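Local coordinates for protein putative aminotransferase (Actinomadura melliaura, PDB 4ZWV) that probably transfers amino groups with pyridoxal 5'-phosphate as cofactor, as a putative sugar aminotransferase in the making of the AT2433 aminopentose, at residues L61-D69 with L200-A211; I315-E326 with L340-P351. All coordinates share one frame; numbering follows the deposited sequence. Where two conformers were deposited one is given.

How the interactions relate
Interaction 1 (61-69 with 200-211) and interaction 2 (315-326 with 340-351) lie on opposite sides of the chain's centre, their centres about 32 Å apart and their nearest atoms about 10 Å apart. Along the chain they come in series, the first closing before the second opens. Interaction 1 packs helices 57-66 and 205-214 together and against strand 198-201, next to the edge strand 51-54 of the seven-stranded mixed sheet. Interaction 2 ties a loop to helix 338-344 and strand 347-350, an edge of a three-stranded antiparallel sheet. Both reach the second subunit, consistent with the fold type I pyridoxal-phosphate architecture, in which each subunit of a dimer has a large domain and a smaller C-terminal part.

Interaction 1 of 2, residues L61-D69 with L200-A211; sequences LCLALRLLD and LTLPGDELHERA
A mostly apolar, largely buried contact joins the end of helix 57-66 to strand 198-201 and the helix 205-214 that follows it, with Leu67 at its middle and one hydrogen bond, from Arg210 to the Leu67 carbonyl, at its border. Leu67 carries most of the contact, and its two branches part at CG: CD1 meets Ala211 CB at 3.9 Å and reaches Leu200 CD2 tip to tip, while CD2 lies over the centre of one face of the Arg210 guanidinium, 3.8 Å above its plane. Leu207 CD2 closes on Leu67 CB at 3.9 Å. Deeper in, Leu63 and Leu200 cross at about a right angle, CD2 to CD2 at 3.8 Å, and the small Ala64 leaves room for Leu200 CD1 beside the helix. Branched leucines suit this interface because each can fill two directions at once.

Arginine suits this partly exposed position because its aliphatic stem slides past Leu67 while its head bonds the Leu67 carbonyl where the chain leaves the helix. Arg210 NH1 donates to Leu67 O at 2.9 Å, nearly straight at 162° and on a lone pair in the carbonyl plane; the bend at chi3 (62°) turns the head toward this oxygen. Arg210 NH2 gives to a water at 2.8 Å, which in turn donates to Leu68 O, and Arg210 NE pairs with Glu234. Strands 181-185 and 51-54 flank Leu200. Two helices packed side by side on one face of the mixed sheet are part of the large domain of fold type I aminotransferases; Gly57 and Thr58, seen to bind pyridoxal phosphate in this protein, start the first of them.

Interaction 2 of 2, residues I315-E326 with L340-P351; sequences IMAGLVSRRNDE and LDSVYDRMVSLP
Arg323 and Tyr344 make the dense end of this contact. The arginine stem lies across the phenol, CD centred over one face at 3.4 Å in a CH-pi contact, while Arg323 N donates to Tyr344 OH at 3.0 Å. With CG between its backbone N and carbonyl carbon (chi1 56°), the chain runs over the ring before bending at chi3. Leu340 CD2 covers the centre of one guanidinium face. At the edge, Arg323 NE and NH2 grip the two oxygens of Asp325 side-on, and Arg323 NH1 forms a salt bridge with Asp341 OD1 at 2.8 Å. With an alanine in place of Arg323, Asp341 would probably lose its salt-bridge mate, Asp325 would be left to Arg334, and the Tyr344 face would lose the arginine stem. The exposed Asp341 marks the looser solvent side, where a water links its OD1 to Arg323 NH2.

Farther along, Gly318 and Ser349 form a single antiparallel hydrogen-bonded bridge, Ser349 N to Gly318 O at 2.8 Å; Gly318's backbone angles would jam a side chain against the preceding carbonyl. Ser349 OG bonds Asp297. Strand 347-350 lies between this loop and strand 296-300, with helices 303-312 and 358-369 packed against Val348 and Leu350.

Interaction 1 of 2, residues L61-D69 with L200-A211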
loop_
_atom_site.group_PDB
_atom_site.type_symbol
_atom_site.label_atom_id
_atom_site.label_comp_id
_atom_site.label_asym_id
_atom_site.label_seq_id
_atom_site.Cartn_x
_atom_site.Cartn_y
_atom_site.Cartn_z
ATOM N N LEU A 61 7.023 -6.543 3.537
ATOM C CA LEU A 61 6.815 -7.980 3.773
ATOM C C LEU A 61 6.131 -8.646 2.573
ATOM O O LEU A 61 6.505 -9.739 2.172
ATOM C CB LEU A 61 5.979 -8.202 5.036
ATOM C CG LEU A 61 6.655 -7.868 6.366
ATOM C CD1 LEU A 61 5.624 -7.846 7.490
ATOM C CD2 LEU A 61 7.770 -8.876 6.669
ATOM N N CYS A 62 5.135 -7.971 1.994
ATOM C CA CYS A 62 4.448 -8.507 0.821
ATOM C C CYS A 62 5.411 -8.670 -0.341
ATOM O O CYS A 62 5.425 -9.706 -1.019
ATOM C CB CYS A 62 3.299 -7.594 0.409
ATOM S SG CYS A 62 1.939 -7.561 1.616
ATOM N N LEU A 63 6.235 -7.654 -0.562
ATOM C CA LEU A 63 7.231 -7.716 -1.627
ATOM C C LEU A 63 8.255 -8.821 -1.369
ATOM O O LEU A 63 8.588 -9.584 -2.274
ATOM C CB LEU A 63 7.924 -6.360 -1.778
ATOM C CG LEU A 63 9.080 -6.255 -2.769
ATOM C CD1 LEU A 63 8.662 -6.748 -4.150
ATOM C CD2 LEU A 63 9.522 -4.811 -2.852
ATOM N N ALA A 64 8.739 -8.932 -0.131
ATOM C CA ALA A 64 9.706 -9.989 0.189
ATOM C C ALA A 64 9.146 -11.381 -0.126
ATOM O O ALA A 64 9.841 -12.222 -0.711
ATOM C CB ALA A 64 10.127 -9.894 1.658
ATOM N N LEU A 65 7.879 -11.611 0.228
ATOM C CA LEU A 65 7.252 -12.902 -0.041
ATOM C C LEU A 65 7.105 -13.128 -1.545
ATOM O O LEU A 65 7.276 -14.246 -2.033
ATOM C CB LEU A 65 5.894 -12.987 0.658
ATOM C CG LEU A 65 5.973 -13.181 2.178
ATOM C CD1 LEU A 65 4.615 -12.861 2.797
ATOM C CD2 LEU A 65 6.388 -14.603 2.531
ATOM N N ARG A 66 6.785 -12.081 -2.299
ATOM C CA ARG A 66 6.645 -12.261 -3.745
ATOM C C ARG A 66 7.981 -12.599 -4.399
ATOM O O ARG A 66 8.013 -13.285 -5.424
ATOM C CB ARG A 66 6.044 -11.017 -4.403
ATOM C CG ARG A 66 4.611 -10.727 -3.998
ATOM C CD ARG A 66 3.612 -11.751 -4.533
ATOM N NE ARG A 66 2.263 -11.506 -4.014
ATOM C CZ ARG A 66 1.165 -12.160 -4.397
ATOM N NH1 ARG A 66 -0.012 -11.848 -3.855
ATOM N NH2 ARG A 66 1.235 -13.100 -5.328
ATOM N N LEU A 67 9.082 -12.151 -3.796
ATOM C CA LEU A 67 10.405 -12.400 -4.377
ATOM C C LEU A 67 10.888 -13.846 -4.218
ATOM O O LEU A 67 11.873 -14.252 -4.840
ATOM C CB LEU A 67 11.430 -11.442 -3.756
ATOM C CG LEU A 67 11.243 -9.969 -4.160
ATOM C CD1 LEU A 67 12.093 -9.070 -3.290
ATOM C CD2 LEU A 67 11.609 -9.765 -5.623
ATOM N N LEU A 68 10.181 -14.627 -3.409
ATOM C CA LEU A 68 10.608 -15.998 -3.143
ATOM C C LEU A 68 10.441 -16.880 -4.350
ATOM O O LEU A 68 9.472 -16.755 -5.083
ATOM C CB LEU A 68 9.847 -16.591 -1.964
ATOM C CG LEU A 68 10.101 -15.854 -0.660
ATOM C CD1 LEU A 68 9.373 -16.564 0.460
ATOM C CD2 LEU A 68 11.600 -15.758 -0.380
ATOM N N ASP A 69 11.420 -17.756 -4.546
ATOM C CA ASP A 69 11.384 -18.763 -5.594
ATOM C C ASP A 69 11.161 -20.130 -4.965
ATOM O O ASP A 69 12.087 -20.748 -4.431
ATOM C CB ASP A 69 12.685 -18.741 -6.402
ATOM C CG ASP A 69 12.746 -19.835 -7.447
ATOM O OD1 ASP A 69 11.677 -20.279 -7.919
ATOM O OD2 ASP A 69 13.871 -20.253 -7.794
ATOM N N LEU A 200 13.047 -2.456 2.661
ATOM C CA LEU A 200 13.406 -3.849 2.422
ATOM C C LEU A 200 14.887 -3.912 2.114
ATOM O O LEU A 200 15.358 -3.231 1.196
ATOM C CB LEU A 200 12.591 -4.414 1.261
ATOM C CG LEU A 200 13.007 -5.793 0.756
ATOM C CD1 LEU A 200 12.808 -6.851 1.854
ATOM C CD2 LEU A 200 12.167 -6.129 -0.466
ATOM N N THR A 201 15.637 -4.684 2.892
ATOM C CA THR A 201 17.057 -4.854 2.589
ATOM C C THR A 201 17.267 -6.250 2.038
ATOM O O THR A 201 16.585 -7.192 2.449
ATOM C CB THR A 201 17.966 -4.614 3.814
ATOM O OG1 THR A 201 17.852 -5.703 4.740
ATOM C CG2 THR A 201 17.618 -3.307 4.513
ATOM N N LEU A 202 18.199 -6.366 1.092
ATOM C CA LEU A 202 18.459 -7.623 0.399
ATOM C C LEU A 202 19.880 -8.089 0.633
ATOM O O LEU A 202 20.799 -7.276 0.736
ATOM C CB LEU A 202 18.222 -7.491 -1.111
ATOM C CG LEU A 202 16.825 -7.138 -1.628
ATOM C CD1 LEU A 202 15.751 -7.981 -0.963
ATOM C CD2 LEU A 202 16.530 -5.640 -1.458
ATOM N N PRO A 203 20.071 -9.413 0.683
ATOM C CA PRO A 203 21.407 -9.984 0.885
ATOM C C PRO A 203 22.210 -10.176 -0.405
ATOM O O PRO A 203 23.392 -10.528 -0.343
ATOM C CB PRO A 203 21.100 -11.333 1.535
ATOM C CG PRO A 203 19.767 -11.707 0.988
ATOM C CD PRO A 203 19.003 -10.413 0.862
ATOM N N GLY A 204 21.587 -9.962 -1.556
ATOM C CA GLY A 204 22.276 -10.141 -2.822
ATOM C C GLY A 204 21.742 -9.250 -3.930
ATOM O O GLY A 204 20.623 -8.722 -3.845
ATOM N N ASP A 205 22.539 -9.112 -4.984
ATOM C CA ASP A 205 22.249 -8.187 -6.076
ATOM C C ASP A 205 21.019 -8.558 -6.898
ATOM O O ASP A 205 20.258 -7.672 -7.298
ATOM C CB ASP A 205 23.468 -8.075 -6.991
ATOM C CG ASP A 205 24.575 -7.249 -6.371
ATOM O OD1 ASP A 205 24.304 -6.556 -5.362
ATOM O OD2 ASP A 205 25.715 -7.305 -6.874
ATOM N N GLU A 206 20.832 -9.848 -7.174
ATOM C CA GLU A 206 19.678 -10.252 -7.975
ATOM C C GLU A 206 18.376 -9.869 -7.287
ATOM O O GLU A 206 17.493 -9.278 -7.912
ATOM C CB GLU A 206 19.673 -11.752 -8.264
ATOM C CG GLU A 206 18.477 -12.138 -9.118
ATOM C CD GLU A 206 18.405 -13.610 -9.460
ATOM O OE1 GLU A 206 17.272 -14.120 -9.604
ATOM O OE2 GLU A 206 19.468 -14.246 -9.612
ATOM N N LEU A 207 18.257 -10.192 -6.001
ATOM C CA LEU A 207 17.054 -9.835 -5.250
ATOM C C LEU A 207 16.888 -8.327 -5.233
ATOM O O LEU A 207 15.777 -7.825 -5.359
ATOM C CB LEU A 207 17.104 -10.366 -3.808
ATOM C CG LEU A 207 16.787 -11.850 -3.615
ATOM C CD1 LEU A 207 17.188 -12.274 -2.204
ATOM C CD2 LEU A 207 15.304 -12.122 -3.847
ATOM N N HIS A 208 17.995 -7.606 -5.091
ATOM C CA HIS A 208 17.937 -6.151 -5.067
ATOM C C HIS A 208 17.336 -5.606 -6.358
ATOM O O HIS A 208 16.446 -4.758 -6.328
ATOM C CB HIS A 208 19.346 -5.585 -4.834
ATOM C CG HIS A 208 19.396 -4.098 -4.680
ATOM N ND1 HIS A 208 20.514 -3.361 -5.013
ATOM C CD2 HIS A 208 18.497 -3.216 -4.187
ATOM C CE1 HIS A 208 20.284 -2.083 -4.766
ATOM N NE2 HIS A 208 19.064 -1.967 -4.272
ATOM N N GLU A 209 17.825 -6.089 -7.496
ATOM C CA GLU A 209 17.339 -5.576 -8.772
ATOM C C GLU A 209 15.863 -5.927 -8.993
ATOM O O GLU A 209 15.090 -5.086 -9.473
ATOM C CB GLU A 209 18.198 -6.098 -9.924
ATOM C CG GLU A 209 19.651 -5.609 -9.898
ATOM C CD GLU A 209 19.807 -4.133 -10.239
ATOM O OE1 GLU A 209 18.861 -3.525 -10.784
ATOM O OE2 GLU A 209 20.888 -3.572 -9.956
ATOM N N ARG A 210 15.458 -7.143 -8.626
ATOM C CA ARG A 210 14.050 -7.534 -8.754
ATOM C C ARG A 210 13.159 -6.708 -7.833
ATOM O O ARG A 210 12.056 -6.300 -8.220
ATOM C CB ARG A 210 13.864 -9.023 -8.458
ATOM C CG ARG A 210 14.547 -9.928 -9.466
ATOM C CD ARG A 210 14.435 -11.385 -9.042
ATOM N NE ARG A 210 13.034 -11.796 -8.999
ATOM C CZ ARG A 210 12.496 -12.580 -8.070
ATOM N NH1 ARG A 210 13.237 -13.071 -7.083
ATOM N NH2 ARG A 210 11.203 -12.877 -8.134
ATOM N N ALA A 211 13.641 -6.428 -6.625
ATOM C CA ALA A 211 12.870 -5.639 -5.671
ATOM C C ALA A 211 12.633 -4.222 -6.163
ATOM O O ALA A 211 11.542 -3.678 -6.008
ATOM C CB ALA A 211 13.579 -5.595 -4.307
HETATM O O HOH W 1 9.812 -15.227 -7.431
#

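Interaction 2 of 2, residues I315-E326 with L340-P351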
loop_
_atom_site.group_PDB
_atom_site.type_symbol
_atom_site.label_atom_id
_atom_site.label_comp_id
_atom_site.label_asym_id
_atom_site.label_seq_id
_atom_site.Cartn_x
_atom_site.Cartn_y
_atom_site.Cartn_z
ATOM N N ILE A 315 -0.649 5.345 33.749
ATOM C CA ILE A 315 0.391 4.673 32.975
ATOM C C ILE A 315 -0.262 3.740 31.967
ATOM O O ILE A 315 -1.039 2.873 32.344
ATOM C CB ILE A 315 1.352 3.865 33.883
ATOM C CG1 ILE A 315 2.034 4.785 34.898
ATOM C CG2 ILE A 315 2.372 3.115 33.032
ATOM C CD1 ILE A 315 2.610 4.048 36.110
HETATM N N MSE A 316 0.023 3.935 30.685
HETATM C CA MSE A 316 -0.545 3.075 29.657
HETATM C C MSE A 316 0.276 1.804 29.562
HETATM O O MSE A 316 1.468 1.860 29.275
HETATM C CB MSE A 316 -0.588 3.783 28.306
HETATM C CG MSE A 316 -1.212 2.943 27.212
HETATM SE SE MSE A 316 -1.255 3.900 25.525
HETATM C CE MSE A 316 -2.417 5.370 26.058
ATOM N N ALA A 317 -0.369 0.664 29.786
ATOM C CA ALA A 317 0.327 -0.617 29.816
ATOM C C ALA A 317 -0.583 -1.714 29.278
ATOM O O ALA A 317 -1.767 -1.760 29.609
ATOM C CB ALA A 317 0.779 -0.934 31.243
ATOM N N GLY A 318 -0.040 -2.594 28.445
ATOM C CA GLY A 318 -0.842 -3.688 27.931
ATOM C C GLY A 318 -0.185 -4.426 26.790
ATOM O O GLY A 318 1.031 -4.594 26.768
ATOM N N LEU A 319 -1.011 -4.870 25.848
ATOM C CA LEU A 319 -0.544 -5.638 24.710
ATOM C C LEU A 319 -0.321 -4.744 23.499
ATOM O O LEU A 319 -1.050 -3.779 23.286
ATOM C CB LEU A 319 -1.560 -6.723 24.357
ATOM C CG LEU A 319 -1.862 -7.783 25.409
ATOM C CD1 LEU A 319 -3.085 -8.592 24.996
ATOM C CD2 LEU A 319 -0.654 -8.685 25.573
ATOM N N VAL A 320 0.679 -5.089 22.699
ATOM C CA VAL A 320 0.875 -4.461 21.406
ATOM C C VAL A 320 -0.215 -4.949 20.444
ATOM O O VAL A 320 -0.766 -4.175 19.663
ATOM C CB VAL A 320 2.291 -4.767 20.856
ATOM C CG1 VAL A 320 2.456 -4.217 19.441
ATOM C CG2 VAL A 320 3.353 -4.200 21.792
ATOM N N SER A 321 -0.497 -6.248 20.497
ATOM C CA SER A 321 -1.546 -6.872 19.697
ATOM C C SER A 321 -2.135 -8.071 20.428
ATOM O O SER A 321 -1.526 -8.602 21.354
ATOM C CB SER A 321 -1.006 -7.332 18.335
ATOM O OG SER A 321 -0.811 -6.236 17.458
ATOM N N ARG A 322 -3.314 -8.501 19.996
ATOM C CA ARG A 322 -3.844 -9.803 20.398
ATOM C C ARG A 322 -3.015 -10.892 19.707
ATOM O O ARG A 322 -2.627 -10.725 18.548
ATOM C CB ARG A 322 -5.323 -9.928 20.024
ATOM C CG ARG A 322 -5.960 -11.227 20.454
ATOM C CD ARG A 322 -7.415 -11.324 19.996
ATOM N NE ARG A 322 -8.055 -12.510 20.559
ATOM C CZ ARG A 322 -9.358 -12.766 20.503
ATOM N NH1 ARG A 322 -10.178 -11.907 19.917
ATOM N NH2 ARG A 322 -9.838 -13.883 21.037
ATOM N N ARG A 323 -2.727 -11.995 20.398
ATOM C CA ARG A 323 -2.055 -13.109 19.720
ATOM C C ARG A 323 -2.853 -13.492 18.465
ATOM O O ARG A 323 -4.073 -13.696 18.536
ATOM C CB ARG A 323 -1.875 -14.312 20.665
ATOM C CG ARG A 323 -3.157 -14.842 21.303
ATOM C CD ARG A 323 -2.860 -15.966 22.314
ATOM N NE ARG A 323 -2.464 -17.211 21.658
ATOM C CZ ARG A 323 -2.119 -18.308 22.323
ATOM N NH1 ARG A 323 -2.116 -18.299 23.655
ATOM N NH2 ARG A 323 -1.770 -19.403 21.662
ATOM N N ASN A 324 -2.179 -13.557 17.313
ATOM C CA ASN A 324 -2.894 -13.557 16.029
ATOM C C ASN A 324 -3.649 -14.861 15.779
ATOM O O ASN A 324 -4.603 -14.893 14.993
ATOM C CB ASN A 324 -1.941 -13.332 14.847
ATOM C CG ASN A 324 -1.230 -11.974 14.863
ATOM O OD1 ASN A 324 -0.433 -11.708 13.969
ATOM N ND2 ASN A 324 -1.480 -11.137 15.870
ATOM N N ASP A 325 -3.215 -15.931 16.443
ATOM C CA ASP A 325 -3.821 -17.244 16.234
ATOM C C ASP A 325 -5.215 -17.345 16.845
ATOM O O ASP A 325 -5.936 -18.301 16.572
ATOM C CB ASP A 325 -2.904 -18.366 16.787
ATOM C CG ASP A 325 -2.630 -18.249 18.289
ATOM O OD1 ASP A 325 -2.542 -17.123 18.821
ATOM O OD2 ASP A 325 -2.479 -19.312 18.942
ATOM N N GLU A 326 -5.608 -16.348 17.637
ATOM C CA GLU A 326 -6.954 -16.330 18.226
ATOM C C GLU A 326 -8.015 -15.671 17.326
ATOM O O GLU A 326 -9.212 -15.752 17.619
ATOM C CB GLU A 326 -6.932 -15.621 19.586
ATOM C CG GLU A 326 -6.354 -16.482 20.703
ATOM C CD GLU A 326 -6.454 -15.835 22.075
ATOM O OE1 GLU A 326 -6.899 -14.677 22.180
ATOM O OE2 GLU A 326 -6.082 -16.495 23.072
ATOM N N LEU A 340 3.598 -20.163 24.528
ATOM C CA LEU A 340 2.854 -18.911 24.505
ATOM C C LEU A 340 1.739 -18.915 25.553
ATOM O O LEU A 340 1.529 -17.916 26.241
ATOM C CB LEU A 340 2.284 -18.656 23.108
ATOM C CG LEU A 340 1.472 -17.374 22.920
ATOM C CD1 LEU A 340 2.253 -16.171 23.459
ATOM C CD2 LEU A 340 1.125 -17.182 21.445
ATOM N N ASP A 341 1.026 -20.034 25.674
ATOM C CA ASP A 341 -0.032 -20.155 26.681
ATOM C C ASP A 341 0.498 -19.842 28.085
ATOM O O ASP A 341 -0.209 -19.254 28.902
ATOM C CB ASP A 341 -0.652 -21.561 26.683
ATOM C CG ASP A 341 -1.454 -21.867 25.429
ATOM O OD1 ASP A 341 -1.847 -20.928 24.702
ATOM O OD2 ASP A 341 -1.704 -23.068 25.187
ATOM N N SER A 342 1.740 -20.231 28.363
ATOM C CA SER A 342 2.277 -20.093 29.722
ATOM C C SER A 342 2.631 -18.649 30.078
ATOM O O SER A 342 2.856 -18.346 31.254
ATOM C CB SER A 342 3.513 -20.982 29.916
ATOM O OG SER A 342 4.655 -20.430 29.283
ATOM N N VAL A 343 2.674 -17.763 29.085
ATOM C CA VAL A 343 3.002 -16.364 29.353
ATOM C C VAL A 343 1.953 -15.350 28.879
ATOM O O VAL A 343 1.997 -14.177 29.264
ATOM C CB VAL A 343 4.356 -15.974 28.711
ATOM C CG1 VAL A 343 5.501 -16.705 29.396
ATOM C CG2 VAL A 343 4.350 -16.245 27.208
ATOM N N TYR A 344 1.011 -15.778 28.041
ATOM C CA TYR A 344 0.131 -14.810 27.389
ATOM C C TYR A 344 -0.808 -14.081 28.359
ATOM O O TYR A 344 -1.195 -12.935 28.100
ATOM C CB TYR A 344 -0.686 -15.488 26.291
ATOM C CG TYR A 344 -1.490 -14.508 25.467
ATOM C CD1 TYR A 344 -0.857 -13.574 24.650
ATOM C CD2 TYR A 344 -2.879 -14.510 25.511
ATOM C CE1 TYR A 344 -1.584 -12.675 23.889
ATOM C CE2 TYR A 344 -3.616 -13.610 24.751
ATOM C CZ TYR A 344 -2.963 -12.695 23.952
ATOM O OH TYR A 344 -3.699 -11.815 23.201
ATOM N N ASP A 345 -1.156 -14.726 29.470
ATOM C CA ASP A 345 -2.029 -14.102 30.459
ATOM C C ASP A 345 -1.226 -13.326 31.492
ATOM O O ASP A 345 -1.794 -12.737 32.407
ATOM C CB ASP A 345 -2.886 -15.145 31.175
ATOM C CG ASP A 345 -3.924 -15.766 30.270
ATOM O OD1 ASP A 345 -4.527 -15.026 29.466
ATOM O OD2 ASP A 345 -4.129 -16.994 30.362
ATOM N N ARG A 346 0.092 -13.323 31.331
ATOM C CA ARG A 346 0.979 -12.640 32.268
ATOM C C ARG A 346 1.690 -11.441 31.658
ATOM O O ARG A 346 2.059 -10.505 32.365
ATOM C CB ARG A 346 2.019 -13.616 32.814
ATOM C CG ARG A 346 1.427 -14.706 33.690
ATOM C CD ARG A 346 2.398 -15.867 33.827
ATOM N NE ARG A 346 3.635 -15.442 34.468
ATOM C CZ ARG A 346 4.842 -15.874 34.123
ATOM N NH1 ARG A 346 4.987 -16.739 33.124
ATOM N NH2 ARG A 346 5.907 -15.430 34.773
HETATM N N MSE A 347 1.888 -11.464 30.349
HETATM C CA MSE A 347 2.725 -10.444 29.736
HETATM C C MSE A 347 2.063 -9.073 29.738
HETATM O O MSE A 347 0.844 -8.935 29.551
HETATM C CB MSE A 347 3.105 -10.844 28.306
HETATM C CG MSE A 347 1.933 -11.003 27.397
HETATM SE SE MSE A 347 2.528 -11.488 25.602
HETATM C CE MSE A 347 3.339 -13.191 25.945
ATOM N N VAL A 348 2.880 -8.050 29.942
ATOM C CA VAL A 348 2.426 -6.661 29.840
ATOM C C VAL A 348 3.584 -5.767 29.381
ATOM O O VAL A 348 4.716 -5.912 29.849
ATOM C CB VAL A 348 1.835 -6.152 31.177
ATOM C CG1 VAL A 348 2.761 -6.451 32.333
ATOM C CG2 VAL A 348 1.496 -4.656 31.093
ATOM N N SER A 349 3.298 -4.880 28.428
ATOM C CA SER A 349 4.290 -3.965 27.866
ATOM C C SER A 349 4.211 -2.626 28.591
ATOM O O SER A 349 3.119 -2.081 28.790
ATOM C CB SER A 349 4.060 -3.752 26.363
ATOM O OG SER A 349 4.150 -4.969 25.628
ATOM N N LEU A 350 5.371 -2.095 28.970
ATOM C CA LEU A 350 5.456 -0.826 29.690
ATOM C C LEU A 350 6.087 0.269 28.833
ATOM O O LEU A 350 6.923 -0.010 27.975
ATOM C CB LEU A 350 6.271 -1.000 30.974
ATOM C CG LEU A 350 5.749 -2.036 31.967
ATOM C CD1 LEU A 350 6.716 -2.198 33.126
ATOM C CD2 LEU A 350 4.384 -1.613 32.467
ATOM N N PRO A 351 5.684 1.527 29.057
ATOM C CA PRO A 351 6.313 2.631 28.320
ATOM C C PRO A 351 7.800 2.722 28.620
ATOM O O PRO A 351 8.184 2.663 29.788
ATOM C CB PRO A 351 5.583 3.874 28.848
ATOM C CG PRO A 351 4.294 3.362 29.409
ATOM C CD PRO A 351 4.624 2.001 29.965
HETATM O O HOH W 2 2.714 -6.746 24.286
HETATM O O HOH W 3 -2.087 -22.515 22.280
#